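Local coordinates for protein alpha-1,3-glucanase (Streptomyces thermodiastaticus, PDB 7C7D) that hydrolyses alpha-1,3-glucosidic linkages in alpha-1,3-glucans, as a thermostable glycoside hydrolase of family GH87, at residues Ala234-Val239 / Gly255-Thr260; His285-Asp290 / Gly316-Gly321; Gly448-Asp453 / Ile483-Asp488. All blocks are in the same frame, centred on the assembly; numbering follows the deposited sequence.

Interaction 1. Residues Ala234-Val239 / Gly255-Thr260; sequences AAQGGV and GVQNVT
Gly237 and Asn258 make the first backbone bond between these two segments: Gly237 N donates to Asn258 O at 2.7 Å. The donor sits inside a type II turn running from Ala235 to Gly238 and closed by a Gly238 N to Ala235 O bond, and the positive phi of Gly237 suits a glycine. Beneath this backbone bond the packing closes up. In Val259, CG1 sits between the amide nitrogen and the carbonyl carbon (chi1 73°), which leaves CG2 anti to the nitrogen and under the turn, where it meets Ala235 O at 3.8 Å and lies near Ala235 CB. One step on, Thr260 N donates to Gly238 O at 3.0 Å, and on this strand side a separate water donates to Gly238 O and also bonds Thr260 OG1, 2.8 Å away. The side chains of Val239 and Thr260 run alongside one another, CG2 of Val239 lying 4.0 Å from CB of Thr260. Here strands 238-242 and 259-263 settle into parallel register as successive coils of the right-handed parallel beta-helix expected of this pectate lyase-like family, close to its N-terminal end, where helix 225-234 leads into the turn. The side reached by Gln236, Gln257 and Asn258 is looser and wetter. Gln236 bends at chi2 (-63°), which folds its amide back over the other segment; NE2 gives one bond to Gln257 O (3.0 Å) and another to Ile232 O, so two carbonyls fix its rotation. Its OE1 comes to 3.5 Å from Asn258 CB, the two amide planes being turned well apart. A water bridges what the amides do not: it donates to Gln236 OE1 and to Asn258 OD1 (2.9 Å) and accepts from Gln257 NE2, whose OE1 is taken by Ala283 N.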
# COMPACT_ATOMS: atom_id res chain seq x y z
N ALA A 234 -26.14 -5.58 21.91
CA ALA A 234 -26.40 -5.00 23.22
C ALA A 234 -25.85 -3.59 23.37
O ALA A 234 -26.18 -2.91 24.35
CB ALA A 234 -25.81 -5.89 24.31
N ALA A 235 -25.03 -3.12 22.43
CA ALA A 235 -24.37 -1.82 22.53
C ALA A 235 -24.76 -0.89 21.39
O ALA A 235 -23.97 -0.04 20.99
CB ALA A 235 -22.86 -1.97 22.63
N GLN A 236 -25.97 -1.04 20.86
CA GLN A 236 -26.43 -0.18 19.78
C GLN A 236 -26.48 1.27 20.25
O GLN A 236 -27.03 1.57 21.31
CB GLN A 236 -27.81 -0.63 19.31
CG GLN A 236 -27.77 -1.89 18.45
CD GLN A 236 -26.99 -1.68 17.16
OE1 GLN A 236 -27.51 -1.10 16.21
NE2 GLN A 236 -25.75 -2.15 17.13
N GLY A 237 -25.89 2.16 19.46
CA GLY A 237 -25.70 3.54 19.86
C GLY A 237 -24.56 3.75 20.83
O GLY A 237 -24.36 4.88 21.29
N GLY A 238 -23.81 2.70 21.15
CA GLY A 238 -22.76 2.80 22.14
C GLY A 238 -21.47 2.11 21.74
O GLY A 238 -21.14 2.03 20.56
N VAL A 239 -20.75 1.58 22.72
CA VAL A 239 -19.38 1.12 22.53
C VAL A 239 -19.28 -0.33 22.97
O VAL A 239 -19.70 -0.67 24.08
CB VAL A 239 -18.38 1.99 23.32
CG1 VAL A 239 -16.97 1.43 23.18
CG2 VAL A 239 -18.46 3.44 22.86
N GLY A 255 -24.72 -6.97 9.91
CA GLY A 255 -25.51 -6.11 10.78
C GLY A 255 -24.67 -5.23 11.68
O GLY A 255 -25.14 -4.79 12.73
N VAL A 256 -23.43 -4.96 11.30
CA VAL A 256 -22.59 -4.03 12.04
C VAL A 256 -23.04 -2.62 11.67
O VAL A 256 -22.78 -2.15 10.56
CB VAL A 256 -21.10 -4.25 11.76
CG1 VAL A 256 -20.27 -3.35 12.66
CG2 VAL A 256 -20.72 -5.72 11.99
N GLN A 257 -23.75 -1.96 12.59
CA GLN A 257 -24.21 -0.60 12.42
C GLN A 257 -24.40 0.00 13.81
O GLN A 257 -24.57 -0.72 14.79
CB GLN A 257 -25.52 -0.52 11.63
CG GLN A 257 -26.68 -1.34 12.20
CD GLN A 257 -27.88 -1.42 11.25
OE1 GLN A 257 -27.71 -1.47 10.03
NE2 GLN A 257 -29.08 -1.45 11.81
N ASN A 258 -24.34 1.33 13.88
CA ASN A 258 -24.66 2.07 15.10
C ASN A 258 -23.87 1.56 16.30
O ASN A 258 -24.43 1.27 17.36
CB ASN A 258 -26.16 2.05 15.39
CG ASN A 258 -26.98 2.66 14.28
OD1 ASN A 258 -27.95 2.08 13.81
ND2 ASN A 258 -26.59 3.85 13.85
N VAL A 259 -22.56 1.42 16.12
CA VAL A 259 -21.74 0.83 17.16
C VAL A 259 -20.29 1.26 16.96
O VAL A 259 -19.83 1.44 15.83
CB VAL A 259 -21.89 -0.72 17.18
CG1 VAL A 259 -21.17 -1.35 15.98
CG2 VAL A 259 -21.39 -1.29 18.50
N THR A 260 -19.59 1.42 18.07
CA THR A 260 -18.15 1.56 18.08
C THR A 260 -17.57 0.26 18.62
O THR A 260 -18.00 -0.23 19.67
CB THR A 260 -17.74 2.73 18.99
OG1 THR A 260 -18.19 3.96 18.41
CG2 THR A 260 -16.23 2.77 19.17
O HOH W 1 -29.60 -0.17 14.72
O HOH W 2 -28.64 -2.77 14.83
O HOH W 3 -20.95 4.29 18.85

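Interaction 2. Residues His285-Asp290 / Gly316-Gly321; sequences HVHLKD and GSSVSG
Ser318 and His287 face each other across two neighbouring coils of a right-handed parallel beta-helix, with strands 286-289 and 318-320 running 5° from parallel. Ser318 OG and His287 ND1 share a hydrogen bond of 2.7 Å, at the edge of the imidazole and near its plane. A chi1 of 65°, setting the hydroxyl between the amide nitrogen and the carbonyl carbon of Ser318, brings it to the ring, while the backbone of the same residue takes a hydrogen bond from Leu288 N and gives one to Val286 O. On the buried face Leu288 lies alongside Val319, both pointing the same way, with CD1 of Leu288 4.2 Å from CG2 of Val319; Leu261 and Phe308 also touch Leu288, making it part of the apolar filling of the beta-helix. Gly316, at the start of its segment, contributes its carbonyl: Gly316 O accepts a CA-H contact from His285 CA at 3.5 Å and a bond from a water that also reaches His285 ND1. A side chain at Gly316 would probably crowd the His285 ring, and the positive phi also favours glycine. Next to it, Ser317 OG accepts from Val286 N (2.9 Å) and is held a second time by Leu313 O. Back on the serine face, a single water donates to Leu288 O and hydrogen-bonds both Ser318 OG and Ser320 OG, 2.8 Å from the latter.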
# COMPACT_ATOMS: atom_id res chain seq x y z
N HIS A 285 -22.67 4.67 10.94
CA HIS A 285 -22.25 5.07 12.28
C HIS A 285 -21.52 3.94 12.98
O HIS A 285 -21.73 3.65 14.16
CB HIS A 285 -23.41 5.65 13.09
CG HIS A 285 -24.14 6.73 12.36
ND1 HIS A 285 -23.68 8.03 12.31
CD2 HIS A 285 -25.25 6.69 11.59
CE1 HIS A 285 -24.50 8.75 11.57
NE2 HIS A 285 -25.46 7.97 11.12
N VAL A 286 -20.64 3.30 12.21
CA VAL A 286 -19.75 2.26 12.69
C VAL A 286 -18.39 2.89 12.90
O VAL A 286 -17.86 3.57 12.01
CB VAL A 286 -19.63 1.13 11.66
CG1 VAL A 286 -18.60 0.10 12.12
CG2 VAL A 286 -20.98 0.49 11.40
N HIS A 287 -17.80 2.67 14.07
CA HIS A 287 -16.45 3.15 14.35
C HIS A 287 -15.60 1.99 14.82
O HIS A 287 -15.79 1.49 15.93
CB HIS A 287 -16.50 4.30 15.35
CG HIS A 287 -17.43 5.38 14.93
ND1 HIS A 287 -17.13 6.29 13.94
CD2 HIS A 287 -18.70 5.66 15.32
CE1 HIS A 287 -18.16 7.10 13.76
NE2 HIS A 287 -19.12 6.73 14.58
N LEU A 288 -14.67 1.55 13.97
CA LEU A 288 -13.73 0.49 14.33
C LEU A 288 -12.45 1.16 14.78
O LEU A 288 -11.87 1.96 14.03
CB LEU A 288 -13.48 -0.43 13.13
CG LEU A 288 -14.72 -1.00 12.43
CD1 LEU A 288 -14.32 -1.91 11.26
CD2 LEU A 288 -15.59 -1.76 13.42
N LYS A 289 -12.02 0.87 16.01
CA LYS A 289 -10.93 1.63 16.62
C LYS A 289 -10.01 0.74 17.44
O LYS A 289 -10.47 0.00 18.31
CB LYS A 289 -11.46 2.71 17.57
CG LYS A 289 -12.42 3.72 17.00
CD LYS A 289 -12.79 4.75 18.06
CE LYS A 289 -13.56 5.90 17.47
NZ LYS A 289 -14.07 6.85 18.50
N ASP A 290 -8.71 0.88 17.21
CA ASP A 290 -7.68 0.49 18.18
C ASP A 290 -7.68 -1.01 18.47
O ASP A 290 -7.53 -1.42 19.62
CB ASP A 290 -7.78 1.30 19.47
CG ASP A 290 -7.84 2.80 19.22
OD1 ASP A 290 -7.29 3.26 18.20
OD2 ASP A 290 -8.43 3.52 20.06
N GLY A 316 -21.27 7.78 7.61
CA GLY A 316 -20.83 8.33 8.88
C GLY A 316 -19.96 7.40 9.70
O GLY A 316 -20.02 7.43 10.93
N SER A 317 -19.15 6.58 9.05
CA SER A 317 -18.37 5.56 9.73
C SER A 317 -16.89 5.89 9.69
O SER A 317 -16.44 6.81 8.99
CB SER A 317 -18.65 4.20 9.09
OG SER A 317 -19.97 3.81 9.41
N SER A 318 -16.11 5.14 10.46
CA SER A 318 -14.67 5.37 10.52
C SER A 318 -13.93 4.10 10.91
O SER A 318 -14.47 3.21 11.58
CB SER A 318 -14.31 6.50 11.50
OG SER A 318 -14.64 6.15 12.83
N VAL A 319 -12.67 4.04 10.49
CA VAL A 319 -11.76 2.94 10.80
C VAL A 319 -10.43 3.59 11.17
O VAL A 319 -9.83 4.27 10.33
CB VAL A 319 -11.57 1.99 9.61
CG1 VAL A 319 -10.56 0.90 9.95
CG2 VAL A 319 -12.89 1.41 9.15
N SER A 320 -9.98 3.41 12.41
CA SER A 320 -8.78 4.11 12.85
C SER A 320 -8.01 3.32 13.90
O SER A 320 -8.59 2.57 14.68
CB SER A 320 -9.13 5.50 13.40
OG SER A 320 -10.00 5.41 14.52
N GLY A 321 -6.70 3.54 13.93
CA GLY A 321 -5.84 2.91 14.91
C GLY A 321 -5.74 1.41 14.78
O GLY A 321 -5.39 0.73 15.75
O HOH W 4 -21.06 9.21 12.53
O HOH W 5 -12.72 4.75 14.04
O HOH W 6 -8.44 5.36 16.75

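Interaction 3. Residues Gly448-Asp453 / Ile483-Asp488; sequences GTITVD and IEARVD
Strands 449-453 and 486-488 run parallel with axes 4.7 Å apart and 11° between their directions, joined by four backbone hydrogen bonds in which Arg486 N, Ile450 N, Asp488 N and Val452 N in turn donate to Gly448 O, Arg486 O, Ile450 O and Asp488 O, the second nearly straight at 174°. Ile450 is the main apolar side chain here. With CG1 beside its amide nitrogen (chi1 -47°), it lays that carbon 4.0 Å from Ala485 CB, while its CB lies 4.2 Å from Val487 CG2; these three share the buried face with Val452. The other face is polar. Asp488 crosses Thr449 obliquely, bringing OD2 to 3.6 Å from Thr449 CG2. The same OD2 is gripped from its syn side by Arg486 NE of its own segment (2.9 Å) in a salt bridge lying in the guanidinium plane, and NE makes a weaker bond to OD1. Arg486 reaches it with its chain extended as far as NE. A water completes the group, donating to Asp488 OD2 and also bonding Thr451 OG1 at 2.8 Å. With an alanine here in place of Asp488, the Arg486 guanidinium would probably be left without this charge partner and freer to turn, and the water would lose one of its two holds. The pair forms one step of the right-handed parallel beta-helix: strand 415-423 lies beyond strand 449-458, sharing backbone hydrogen bonds with Thr451 and Asp453, and strand 486-495 pairs onward with 517-527. Across the interior, Ile434 of strand 432-435 meets Ile450 and Val452, Leu474 of strand 474-477 also touches Val452, and Leu446 in the preceding loop packs on Ala485.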
# COMPACT_ATOMS: atom_id res chain seq x y z
N GLY A 448 -14.84 15.21 -14.29
CA GLY A 448 -14.61 16.35 -13.42
C GLY A 448 -13.15 16.70 -13.39
O GLY A 448 -12.51 16.85 -14.43
N THR A 449 -12.60 16.83 -12.18
CA THR A 449 -11.20 17.19 -11.98
C THR A 449 -10.53 16.10 -11.16
O THR A 449 -11.04 15.70 -10.11
CB THR A 449 -11.10 18.52 -11.24
OG1 THR A 449 -11.77 19.53 -11.99
CG2 THR A 449 -9.64 18.94 -11.06
N ILE A 450 -9.39 15.63 -11.63
CA ILE A 450 -8.56 14.70 -10.88
C ILE A 450 -7.36 15.50 -10.40
O ILE A 450 -6.56 15.98 -11.21
CB ILE A 450 -8.11 13.51 -11.73
CG1 ILE A 450 -9.28 12.91 -12.52
CG2 ILE A 450 -7.43 12.47 -10.85
CD1 ILE A 450 -10.42 12.36 -11.66
N THR A 451 -7.24 15.65 -9.09
CA THR A 451 -6.21 16.47 -8.47
C THR A 451 -5.14 15.55 -7.90
O THR A 451 -5.40 14.78 -6.98
CB THR A 451 -6.83 17.31 -7.36
OG1 THR A 451 -7.84 18.17 -7.90
CG2 THR A 451 -5.78 18.16 -6.67
N VAL A 452 -3.94 15.63 -8.45
CA VAL A 452 -2.82 14.79 -8.04
C VAL A 452 -1.73 15.75 -7.56
O VAL A 452 -0.95 16.27 -8.35
CB VAL A 452 -2.33 13.90 -9.19
CG1 VAL A 452 -1.20 12.98 -8.73
CG2 VAL A 452 -3.50 13.10 -9.78
N ASP A 453 -1.67 16.00 -6.25
CA ASP A 453 -0.89 17.11 -5.71
C ASP A 453 0.03 16.66 -4.58
O ASP A 453 -0.40 15.98 -3.65
CB ASP A 453 -1.81 18.20 -5.16
CG ASP A 453 -1.04 19.33 -4.50
OD1 ASP A 453 -0.28 20.03 -5.20
OD2 ASP A 453 -1.16 19.50 -3.27
N ILE A 483 -9.31 10.75 -22.02
CA ILE A 483 -9.36 11.49 -20.76
C ILE A 483 -10.32 12.67 -20.94
O ILE A 483 -9.98 13.66 -21.60
CB ILE A 483 -7.98 11.97 -20.32
CG1 ILE A 483 -6.96 10.81 -20.32
CG2 ILE A 483 -8.06 12.66 -18.97
CD1 ILE A 483 -7.25 9.68 -19.34
N GLU A 484 -11.52 12.57 -20.35
CA GLU A 484 -12.50 13.64 -20.43
C GLU A 484 -12.57 14.47 -19.16
O GLU A 484 -13.28 15.48 -19.14
CB GLU A 484 -13.89 13.08 -20.78
CG GLU A 484 -13.90 12.15 -21.99
CD GLU A 484 -13.61 12.85 -23.31
OE1 GLU A 484 -13.46 14.09 -23.32
OE2 GLU A 484 -13.53 12.15 -24.34
N ALA A 485 -11.85 14.07 -18.12
CA ALA A 485 -11.64 14.90 -16.95
C ALA A 485 -10.46 15.84 -17.20
O ALA A 485 -9.67 15.65 -18.12
CB ALA A 485 -11.32 14.02 -15.74
N ARG A 486 -10.38 16.87 -16.37
CA ARG A 486 -9.15 17.63 -16.23
C ARG A 486 -8.26 16.91 -15.22
O ARG A 486 -8.73 16.50 -14.16
CB ARG A 486 -9.50 19.03 -15.73
CG ARG A 486 -8.35 19.94 -15.39
CD ARG A 486 -8.92 21.16 -14.68
NE ARG A 486 -7.90 22.15 -14.36
CZ ARG A 486 -7.81 23.34 -14.94
NH1 ARG A 486 -8.68 23.69 -15.87
NH2 ARG A 486 -6.85 24.18 -14.58
N VAL A 487 -6.99 16.72 -15.55
CA VAL A 487 -6.05 16.05 -14.66
C VAL A 487 -4.94 17.04 -14.35
O VAL A 487 -4.19 17.45 -15.25
CB VAL A 487 -5.50 14.75 -15.26
CG1 VAL A 487 -4.56 14.08 -14.28
CG2 VAL A 487 -6.64 13.81 -15.65
N ASP A 488 -4.86 17.45 -13.08
CA ASP A 488 -3.91 18.46 -12.62
C ASP A 488 -2.88 17.79 -11.73
O ASP A 488 -3.21 17.35 -10.62
CB ASP A 488 -4.64 19.56 -11.85
CG ASP A 488 -5.61 20.32 -12.71
OD1 ASP A 488 -5.26 20.66 -13.85
OD2 ASP A 488 -6.72 20.61 -12.22
O HOH W 7 -15.44 15.58 -17.18
O HOH W 8 -6.99 20.37 -9.34

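All three contacts join successive parallel strands of the same beta-helix. Interactions 1 and 2 are directly continuous: strand 259-263 of the first is the neighbour of strand 286-289 of the second, and Val259 probably hydrogen-bonds His285 and His287 through its backbone. Interaction 3 stands apart, its nearest atoms about 21 Å from interaction 2 and about 29 Å from interaction 1. Each is partly buried; apolar side chains mostly turn inward in interactions 2 and 3, while interaction 1 puts Val239 beside Thr260 on the polar face. The outer chemistry changes along the coil: water-bridged amides near the beta-helix's N-terminal end, beside helix 225-234, in interaction 1, hydroxyls with an imidazole in interaction 2, and an arginine-aspartate salt bridge in interaction 3.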